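Local coordinates for Pyrsv_gp04 (Pyrobaculum spherical virus, PDB 2VXZ), which is of unproven function but probably acts as a DNA-binding transcriptional regulator of the virus, at residues 25-30 with 63-68; 81-86 with 137-142; 96-101 with 126-131. All coordinates share one frame; numbering follows the deposited sequence. Where two conformers were deposited one is given.

Contact 1: 25-30 with 63-68; sequences KTTSLI and ALVCLS
Lys25 and Val65 face each other as an antiparallel hydrogen-bonded pair. Val65 N gives its hydrogen to Lys25 O at 2.8 Å, and Lys25 N returns the bond to Val65 O at 3.1 Å, both nearly straight. The pairing ends there, because at Thr26, the N-cap residue, the chain turns into helix 27-34. A water then takes over: it accepts from Thr27 N and donates to Ala63 O at 2.6 Å, so the first amide of the helix is tied to the strand through solvent. Thr26 CA adds a CA-H...O contact to Ala63 O at 3.5 Å, and Thr26 OG1 shares a hydrogen bond with Ser28 OG. The CG2 methyl of Val65 lies against Thr27 OG1, while Ile30, with CG1 anti to its carbonyl carbon (chi1 -65°), brings CD1 to 3.9 Å from Val65 CB, the two side chains running nearly perpendicular. Leu64, whose CD2 meets Thr26 CG2, also packs on Tyr72 and Leu75 of helix 69-89. The neighbouring Cys66 forms the disulfide with Cys24. A short strand leading into a helix and edging a two-stranded hairpin is consistent with a winged helix-turn-helix domain, with 55-59 and 62-66 as the wing hairpin.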
loop_
_atom_site.group_PDB
_atom_site.type_symbol
_atom_site.label_atom_id
_atom_site.label_comp_id
_atom_site.label_asym_id
_atom_site.label_seq_id
_atom_site.Cartn_x
_atom_site.Cartn_y
_atom_site.Cartn_z
ATOM N N LYS A 25 -3.351 -5.993 -0.851
ATOM C CA LYS A 25 -4.092 -4.852 -1.338
ATOM C C LYS A 25 -4.791 -4.180 -0.192
ATOM O O LYS A 25 -5.146 -4.831 0.790
ATOM C CB LYS A 25 -5.115 -5.309 -2.374
ATOM C CG LYS A 25 -4.457 -5.997 -3.555
ATOM C CD LYS A 25 -5.436 -6.348 -4.641
ATOM C CE LYS A 25 -4.724 -6.606 -5.955
ATOM N NZ LYS A 25 -3.621 -7.599 -5.835
ATOM N N THR A 26 -5.006 -2.876 -0.322
ATOM C CA THR A 26 -5.827 -2.157 0.644
ATOM C C THR A 26 -7.297 -2.508 0.431
ATOM O O THR A 26 -7.700 -2.870 -0.671
ATOM C CB THR A 26 -5.677 -0.644 0.513
ATOM O OG1 THR A 26 -6.243 -0.200 -0.735
ATOM C CG2 THR A 26 -4.203 -0.254 0.593
ATOM N N THR A 27 -8.089 -2.383 1.490
ATOM C CA THR A 27 -9.531 -2.523 1.390
ATOM C C THR A 27 -10.102 -1.574 0.330
ATOM O O THR A 27 -11.007 -1.953 -0.416
ATOM C CB THR A 27 -10.207 -2.295 2.766
ATOM O OG1 THR A 27 -9.645 -3.213 3.713
ATOM C CG2 THR A 27 -11.713 -2.511 2.678
ATOM N N SER A 28 -9.570 -0.352 0.232
ATOM C CA SER A 28 -10.051 0.575 -0.798
ATOM C C SER A 28 -9.873 0.038 -2.216
ATOM O O SER A 28 -10.754 0.212 -3.054
ATOM C CB SER A 28 -9.406 1.959 -0.678
ATOM O OG SER A 28 -8.003 1.857 -0.691
ATOM N N LEU A 29 -8.748 -0.618 -2.485
ATOM C CA LEU A 29 -8.526 -1.174 -3.811
ATOM C C LEU A 29 -9.455 -2.356 -4.050
ATOM O O LEU A 29 -10.048 -2.476 -5.131
ATOM C CB LEU A 29 -7.074 -1.594 -4.003
ATOM C CG LEU A 29 -6.713 -2.116 -5.393
ATOM C CD1 LEU A 29 -7.092 -1.129 -6.503
ATOM C CD2 LEU A 29 -5.220 -2.453 -5.464
ATOM N N ILE A 30 -9.595 -3.218 -3.040
ATOM C CA ILE A 30 -10.543 -4.349 -3.124
ATOM C C ILE A 30 -11.965 -3.871 -3.416
ATOM O O ILE A 30 -12.625 -4.385 -4.321
ATOM C CB ILE A 30 -10.493 -5.215 -1.815
ATOM C CG1 ILE A 30 -9.119 -5.866 -1.690
ATOM C CG2 ILE A 30 -11.597 -6.298 -1.819
ATOM C CD1 ILE A 30 -8.764 -6.362 -0.295
ATOM N N ALA A 63 -5.201 -0.080 6.037
ATOM C CA ALA A 63 -4.933 -1.461 6.409
ATOM C C ALA A 63 -4.611 -2.238 5.137
ATOM O O ALA A 63 -5.298 -2.104 4.132
ATOM C CB ALA A 63 -6.130 -2.064 7.122
ATOM N N LEU A 64 -3.543 -3.023 5.167
ATOM C CA LEU A 64 -3.247 -3.906 4.046
ATOM C C LEU A 64 -3.833 -5.272 4.328
ATOM O O LEU A 64 -3.650 -5.809 5.432
ATOM C CB LEU A 64 -1.740 -4.018 3.800
ATOM C CG LEU A 64 -1.108 -2.824 3.086
ATOM C CD1 LEU A 64 0.392 -2.819 3.281
ATOM C CD2 LEU A 64 -1.446 -2.817 1.616
ATOM N N VAL A 65 -4.536 -5.825 3.340
ATOM C CA VAL A 65 -5.095 -7.180 3.423
ATOM C C VAL A 65 -4.148 -8.124 2.702
ATOM O O VAL A 65 -3.844 -7.915 1.529
ATOM C CB VAL A 65 -6.495 -7.245 2.804
ATOM C CG1 VAL A 65 -7.107 -8.651 2.957
ATOM C CG2 VAL A 65 -7.372 -6.197 3.432
ATOM N N CYS A 66 -3.682 -9.150 3.421
ATOM C CA CYS A 66 -2.639 -10.049 2.933
ATOM C C CYS A 66 -3.041 -11.511 3.163
ATOM O O CYS A 66 -3.694 -11.820 4.160
ATOM C CB CYS A 66 -1.321 -9.758 3.672
ATOM S SG CYS A 66 -1.003 -8.007 4.106
ATOM N N LEU A 67 -2.623 -12.408 2.271
ATOM C CA LEU A 67 -2.862 -13.848 2.463
ATOM C C LEU A 67 -1.992 -14.425 3.581
ATOM O O LEU A 67 -2.316 -15.457 4.161
ATOM C CB LEU A 67 -2.580 -14.632 1.178
ATOM C CG LEU A 67 -3.432 -14.309 -0.049
ATOM C CD1 LEU A 67 -2.952 -15.156 -1.226
ATOM C CD2 LEU A 67 -4.923 -14.530 0.239
ATOM N N SER A 68 -0.874 -13.769 3.861
ATOM C CA SER A 68 0.050 -14.214 4.893
ATOM C C SER A 68 1.007 -13.088 5.236
ATOM O O SER A 68 1.127 -12.118 4.482
ATOM C CB SER A 68 0.853 -15.413 4.398
ATOM O OG SER A 68 1.722 -15.043 3.347
HETATM O O HOH W 1 -7.729 -1.147 4.174
#

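Contact 2: 81-86 with 137-142; sequences REVERL and MIYGEP
Val83 receives the end of Ile138 almost centrally: the CD1 methyl of Ile138 sits 3.8 Å from Val83 CB, at much the same distance from CG1, and only slightly farther from CG2. The methyl is thus seated on the branch point of the valine. Ile138 reaches it with CG1 anti to the carbonyl carbon (chi1 -59°) and an extended outer torsion (chi2 167°), which carries CD1 out from its helix. Tyr139 runs antiparallel alongside Val83, putting Val83 CG1 at the ring edge, near the ring plane and 4.3 Å from Tyr139 CE2. One face of the same ring is taken by Ile138 CG2, which lies over its centre, so the isoleucine touches both the valine and its own neighbour. At the phenol end a water in the ring plane stands 2.7 Å from Tyr139 OH and donates to Glu84 OE2 at 3.1 Å, joining the two helices without a direct polar bond. Glu84 OE2 also forms a salt bridge with Arg156, near the C-terminal end of the modelled chain. Helix 125-139 thus packs its last turn on the C-terminal half of helix 69-89, with Ile138 also touching Ile80, Tyr139 reaching Val87, and Val83 extending to Leu134 and Leu135 one turn back.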
loop_
_atom_site.group_PDB
_atom_site.type_symbol
_atom_site.label_atom_id
_atom_site.label_comp_id
_atom_site.label_asym_id
_atom_site.label_seq_id
_atom_site.Cartn_x
_atom_site.Cartn_y
_atom_site.Cartn_z
ATOM N N ARG A 81 12.207 -1.507 -2.688
ATOM C CA ARG A 81 13.048 -1.522 -3.886
ATOM C C ARG A 81 12.630 -0.454 -4.889
ATOM O O ARG A 81 13.488 0.182 -5.508
ATOM C CB ARG A 81 13.040 -2.900 -4.552
ATOM C CG ARG A 81 13.753 -3.979 -3.748
ATOM C CD ARG A 81 13.996 -5.226 -4.573
ATOM N NE ARG A 81 12.751 -5.795 -5.082
ATOM C CZ ARG A 81 11.995 -6.705 -4.462
ATOM N NH1 ARG A 81 12.332 -7.200 -3.273
ATOM N NH2 ARG A 81 10.883 -7.120 -5.048
ATOM N N GLU A 82 11.319 -0.259 -5.050
ATOM C CA GLU A 82 10.811 0.751 -5.968
ATOM C C GLU A 82 11.162 2.149 -5.494
ATOM O O GLU A 82 11.632 2.944 -6.283
ATOM C CB GLU A 82 9.302 0.634 -6.180
ATOM C CG GLU A 82 8.898 -0.570 -6.998
ATOM C CD GLU A 82 9.293 -0.452 -8.455
ATOM O OE1 GLU A 82 8.775 0.443 -9.139
ATOM O OE2 GLU A 82 10.141 -1.237 -8.915
ATOM N N VAL A 83 10.941 2.452 -4.208
ATOM C CA VAL A 83 11.331 3.762 -3.673
ATOM C C VAL A 83 12.836 3.984 -3.878
ATOM O O VAL A 83 13.259 5.041 -4.351
ATOM C CB VAL A 83 10.957 3.934 -2.181
ATOM C CG1 VAL A 83 11.538 5.261 -1.616
ATOM C CG2 VAL A 83 9.438 3.874 -2.000
ATOM N N GLU A 84 13.644 2.989 -3.547
ATOM C CA GLU A 84 15.092 3.155 -3.630
ATOM C C GLU A 84 15.564 3.278 -5.066
ATOM O O GLU A 84 16.524 4.007 -5.336
ATOM C CB GLU A 84 15.811 2.016 -2.908
ATOM C CG GLU A 84 15.532 2.034 -1.412
ATOM C CD GLU A 84 16.580 1.329 -0.631
ATOM O OE1 GLU A 84 16.602 0.083 -0.681
ATOM O OE2 GLU A 84 17.393 2.038 0.014
ATOM N N ARG A 85 14.885 2.602 -5.997
ATOM C CA ARG A 85 15.199 2.775 -7.427
ATOM C C ARG A 85 14.926 4.215 -7.884
ATOM O O ARG A 85 15.745 4.826 -8.597
ATOM C CB ARG A 85 14.418 1.793 -8.298
ATOM C CG ARG A 85 14.736 1.934 -9.787
ATOM C CD ARG A 85 14.034 0.921 -10.630
ATOM N NE ARG A 85 12.594 1.043 -10.503
ATOM C CZ ARG A 85 11.839 1.937 -11.142
ATOM N NH1 ARG A 85 12.363 2.814 -11.989
ATOM N NH2 ARG A 85 10.536 1.940 -10.937
ATOM N N LEU A 86 13.773 4.746 -7.494
ATOM C CA LEU A 86 13.418 6.117 -7.852
ATOM C C LEU A 86 14.381 7.132 -7.215
ATOM O O LEU A 86 14.730 8.145 -7.832
ATOM C CB LEU A 86 11.973 6.423 -7.466
ATOM C CG LEU A 86 10.887 5.612 -8.158
ATOM C CD1 LEU A 86 9.507 5.895 -7.514
ATOM C CD2 LEU A 86 10.877 5.857 -9.662
HETATM N N MSE A 137 9.623 4.025 7.279
HETATM C CA MSE A 137 10.132 2.652 7.416
HETATM C C MSE A 137 11.520 2.490 6.807
HETATM O O MSE A 137 12.326 1.702 7.298
HETATM C CB MSE A 137 9.197 1.649 6.759
HETATM C CG MSE A 137 7.913 1.482 7.496
HETATM SE SE MSE A 137 6.747 0.264 6.523
HETATM C CE MSE A 137 8.062 -0.932 5.860
ATOM N N ILE A 138 11.787 3.243 5.735
ATOM C CA ILE A 138 13.034 3.141 5.001
ATOM C C ILE A 138 14.151 4.013 5.599
ATOM O O ILE A 138 15.302 3.566 5.713
ATOM C CB ILE A 138 12.844 3.521 3.518
ATOM C CG1 ILE A 138 11.799 2.622 2.848
ATOM C CG2 ILE A 138 14.174 3.442 2.782
ATOM C CD1 ILE A 138 11.337 3.115 1.490
ATOM N N TYR A 139 13.801 5.247 5.969
ATOM C CA TYR A 139 14.771 6.301 6.295
ATOM C C TYR A 139 14.713 6.743 7.761
ATOM O O TYR A 139 15.510 7.589 8.191
ATOM C CB TYR A 139 14.557 7.521 5.361
ATOM C CG TYR A 139 14.727 7.179 3.887
ATOM C CD1 TYR A 139 15.971 6.840 3.377
ATOM C CD2 TYR A 139 13.641 7.166 3.020
ATOM C CE1 TYR A 139 16.132 6.511 2.043
ATOM C CE2 TYR A 139 13.796 6.823 1.682
ATOM C CZ TYR A 139 15.041 6.493 1.202
ATOM O OH TYR A 139 15.221 6.122 -0.118
ATOM N N GLY A 140 13.784 6.191 8.536
ATOM C CA GLY A 140 13.626 6.590 9.933
ATOM C C GLY A 140 12.882 7.903 10.069
ATOM O O GLY A 140 12.301 8.398 9.104
ATOM N N GLU A 141 12.918 8.480 11.268
ATOM C CA GLU A 141 12.175 9.707 11.543
ATOM C C GLU A 141 12.661 10.857 10.674
ATOM O O GLU A 141 13.857 10.995 10.438
ATOM C CB GLU A 141 12.298 10.103 13.006
ATOM C CG GLU A 141 11.733 9.094 13.963
ATOM C CD GLU A 141 10.251 8.927 13.821
ATOM O OE1 GLU A 141 9.547 9.943 13.645
ATOM O OE2 GLU A 141 9.785 7.775 13.874
ATOM N N PRO A 142 11.733 11.696 10.207
ATOM C CA PRO A 142 12.118 12.749 9.277
ATOM C C PRO A 142 12.954 13.864 9.897
ATOM O O PRO A 142 12.868 14.121 11.103
ATOM C CB PRO A 142 10.775 13.317 8.817
ATOM C CG PRO A 142 9.856 13.047 9.914
ATOM C CD PRO A 142 10.288 11.733 10.503
HETATM O O HOH W 2 17.580 5.068 -0.730
#

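Contact 3: 96-101 with 126-131; sequences SPPRLH and IILSFL
Leu131 packs on Leu100 and His101 of helix 97-106. Its CB lies 4.1 Å from Leu100 CD2, and at CG the side chain forks. The CD2 branch meets Leu100 CD2 at 3.9 Å, the two leucines crossing obliquely. The CD1 branch turns to the next residue, where it touches His101 CB at 3.7 Å, approaches the backbone O of Pro97 and lies near the plane of the imidazole, at its edge. CG sits anti to the carbonyl carbon (chi1 -68°), which sets this fork between Pro97, Leu100 and His101. The axes of segments 97-101 and 126-131 approach to 9.0 Å at an angle of 100°, a near-perpendicular helix packing within the mainly helical C-terminal part, which belongs to the PSV transcriptional regulator family. One turn earlier on helix 125-139, Leu128 lays CD2 over the first turn of the other helix, 3.6 Å from Pro98 N and 3.9 Å from Pro97 CB. That turn begins at Ser96, the N-cap, whose OG accepts a weak bond from Arg99 N. Farther along, His101 CD2 reaches Ile127 CG2 at 4.1 Å, while His101 NE2 is hydrogen-bonded to Ile120 O and ND1 to Arg123 NE.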
loop_
_atom_site.group_PDB
_atom_site.type_symbol
_atom_site.label_atom_id
_atom_site.label_comp_id
_atom_site.label_asym_id
_atom_site.label_seq_id
_atom_site.Cartn_x
_atom_site.Cartn_y
_atom_site.Cartn_z
ATOM N N SER A 96 10.288 13.539 0.244
ATOM C CA SER A 96 9.084 13.862 0.981
ATOM C C SER A 96 7.923 13.069 0.359
ATOM O O SER A 96 8.029 12.606 -0.766
ATOM C CB SER A 96 8.778 15.354 0.890
ATOM O OG SER A 96 8.462 15.756 -0.448
ATOM N N PRO A 97 6.819 12.910 1.092
ATOM C CA PRO A 97 5.700 12.154 0.509
ATOM C C PRO A 97 5.173 12.701 -0.828
ATOM O O PRO A 97 4.925 11.911 -1.745
ATOM C CB PRO A 97 4.649 12.169 1.633
ATOM C CG PRO A 97 5.461 12.349 2.892
ATOM C CD PRO A 97 6.554 13.295 2.490
ATOM N N PRO A 98 5.007 14.036 -0.961
ATOM C CA PRO A 98 4.545 14.543 -2.251
ATOM C C PRO A 98 5.545 14.306 -3.364
ATOM O O PRO A 98 5.163 13.988 -4.478
ATOM C CB PRO A 98 4.385 16.046 -1.995
ATOM C CG PRO A 98 4.245 16.174 -0.544
ATOM C CD PRO A 98 5.108 15.129 0.028
ATOM N N ARG A 99 6.827 14.470 -3.071
ATOM C CA ARG A 99 7.847 14.214 -4.097
ATOM C C ARG A 99 7.867 12.747 -4.531
ATOM O O ARG A 99 8.020 12.437 -5.711
ATOM C CB ARG A 99 9.215 14.674 -3.619
ATOM C CG ARG A 99 9.344 16.183 -3.702
ATOM C CD ARG A 99 10.666 16.668 -3.162
ATOM N NE ARG A 99 11.822 16.244 -3.957
ATOM C CZ ARG A 99 12.523 17.024 -4.783
ATOM N NH1 ARG A 99 12.193 18.298 -4.991
ATOM N NH2 ARG A 99 13.570 16.516 -5.419
ATOM N N LEU A 100 7.708 11.853 -3.569
ATOM C CA LEU A 100 7.659 10.433 -3.871
ATOM C C LEU A 100 6.415 10.120 -4.680
ATOM O O LEU A 100 6.480 9.380 -5.651
ATOM C CB LEU A 100 7.702 9.604 -2.594
ATOM C CG LEU A 100 7.585 8.093 -2.790
ATOM C CD1 LEU A 100 8.720 7.565 -3.671
ATOM C CD2 LEU A 100 7.550 7.369 -1.431
ATOM N N HIS A 101 5.271 10.679 -4.280
ATOM C CA HIS A 101 4.061 10.484 -5.075
ATOM C C HIS A 101 4.301 10.896 -6.528
ATOM O O HIS A 101 3.946 10.160 -7.468
ATOM C CB HIS A 101 2.857 11.244 -4.522
ATOM C CG HIS A 101 1.583 10.937 -5.248
ATOM N ND1 HIS A 101 0.962 11.832 -6.092
ATOM C CD2 HIS A 101 0.833 9.811 -5.280
ATOM C CE1 HIS A 101 -0.126 11.281 -6.595
ATOM N NE2 HIS A 101 -0.224 10.050 -6.125
ATOM N N ILE A 126 -4.843 10.623 2.125
ATOM C CA ILE A 126 -4.672 9.199 2.381
ATOM C C ILE A 126 -3.402 8.650 1.763
ATOM O O ILE A 126 -2.628 7.985 2.453
ATOM C CB ILE A 126 -5.879 8.386 1.876
ATOM C CG1 ILE A 126 -7.094 8.679 2.755
ATOM C CG2 ILE A 126 -5.562 6.873 1.875
ATOM C CD1 ILE A 126 -8.397 8.129 2.195
ATOM N N ILE A 127 -3.176 8.914 0.480
ATOM C CA ILE A 127 -1.983 8.376 -0.161
ATOM C C ILE A 127 -0.713 9.040 0.380
ATOM O O ILE A 127 0.322 8.386 0.497
ATOM C CB ILE A 127 -2.040 8.446 -1.708
ATOM C CG1 ILE A 127 -0.972 7.532 -2.337
ATOM C CG2 ILE A 127 -1.816 9.851 -2.175
ATOM C CD1 ILE A 127 -1.052 6.058 -1.935
ATOM N N LEU A 128 -0.782 10.318 0.737
ATOM C CA LEU A 128 0.384 10.959 1.345
ATOM C C LEU A 128 0.761 10.321 2.693
ATOM O O LEU A 128 1.936 10.117 2.988
ATOM C CB LEU A 128 0.160 12.460 1.498
ATOM C CG LEU A 128 0.137 13.234 0.174
ATOM C CD1 LEU A 128 -0.241 14.676 0.384
ATOM C CD2 LEU A 128 1.508 13.127 -0.516
ATOM N N SER A 129 -0.244 9.994 3.498
ATOM C CA SER A 129 -0.019 9.328 4.778
ATOM C C SER A 129 0.585 7.933 4.572
ATOM O O SER A 129 1.482 7.514 5.309
ATOM C CB SER A 129 -1.347 9.246 5.545
ATOM O OG SER A 129 -1.177 8.682 6.831
ATOM N N PHE A 130 0.090 7.221 3.560
ATOM C CA PHE A 130 0.596 5.896 3.208
ATOM C C PHE A 130 2.071 5.990 2.800
ATOM O O PHE A 130 2.914 5.245 3.289
ATOM C CB PHE A 130 -0.235 5.314 2.060
ATOM C CG PHE A 130 0.257 3.991 1.543
ATOM C CD1 PHE A 130 -0.178 2.804 2.119
ATOM C CD2 PHE A 130 1.128 3.923 0.469
ATOM C CE1 PHE A 130 0.256 1.575 1.635
ATOM C CE2 PHE A 130 1.555 2.713 -0.018
ATOM C CZ PHE A 130 1.124 1.530 0.565
ATOM N N LEU A 131 2.374 6.893 1.880
ATOM C CA LEU A 131 3.760 7.067 1.408
ATOM C C LEU A 131 4.697 7.608 2.517
ATOM O O LEU A 131 5.889 7.273 2.559
ATOM C CB LEU A 131 3.780 7.985 0.188
ATOM C CG LEU A 131 3.138 7.393 -1.073
ATOM C CD1 LEU A 131 3.097 8.435 -2.159
ATOM C CD2 LEU A 131 3.871 6.154 -1.557
#

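Contact 1 closes before the other two open, and it belongs to the N-terminal winged-helix-like part; strand 62-66 leads into helix 69-89, which carries the chain to contact 2. The centre of contact 1 is about 21 Å from that of contact 2 and about 18 Å from that of contact 3, and it touches neither. Contact 3 is nested inside the loop that contact 2 closes. Both lie in the family region and use helix 125-139, their centres about 12 Å apart. Leu100 of contact 3 joins them by packing against Val83 and Leu86. They therefore form one continuous helical core, to which helix 69-89 links the N-terminal part; which part would meet DNA is not established.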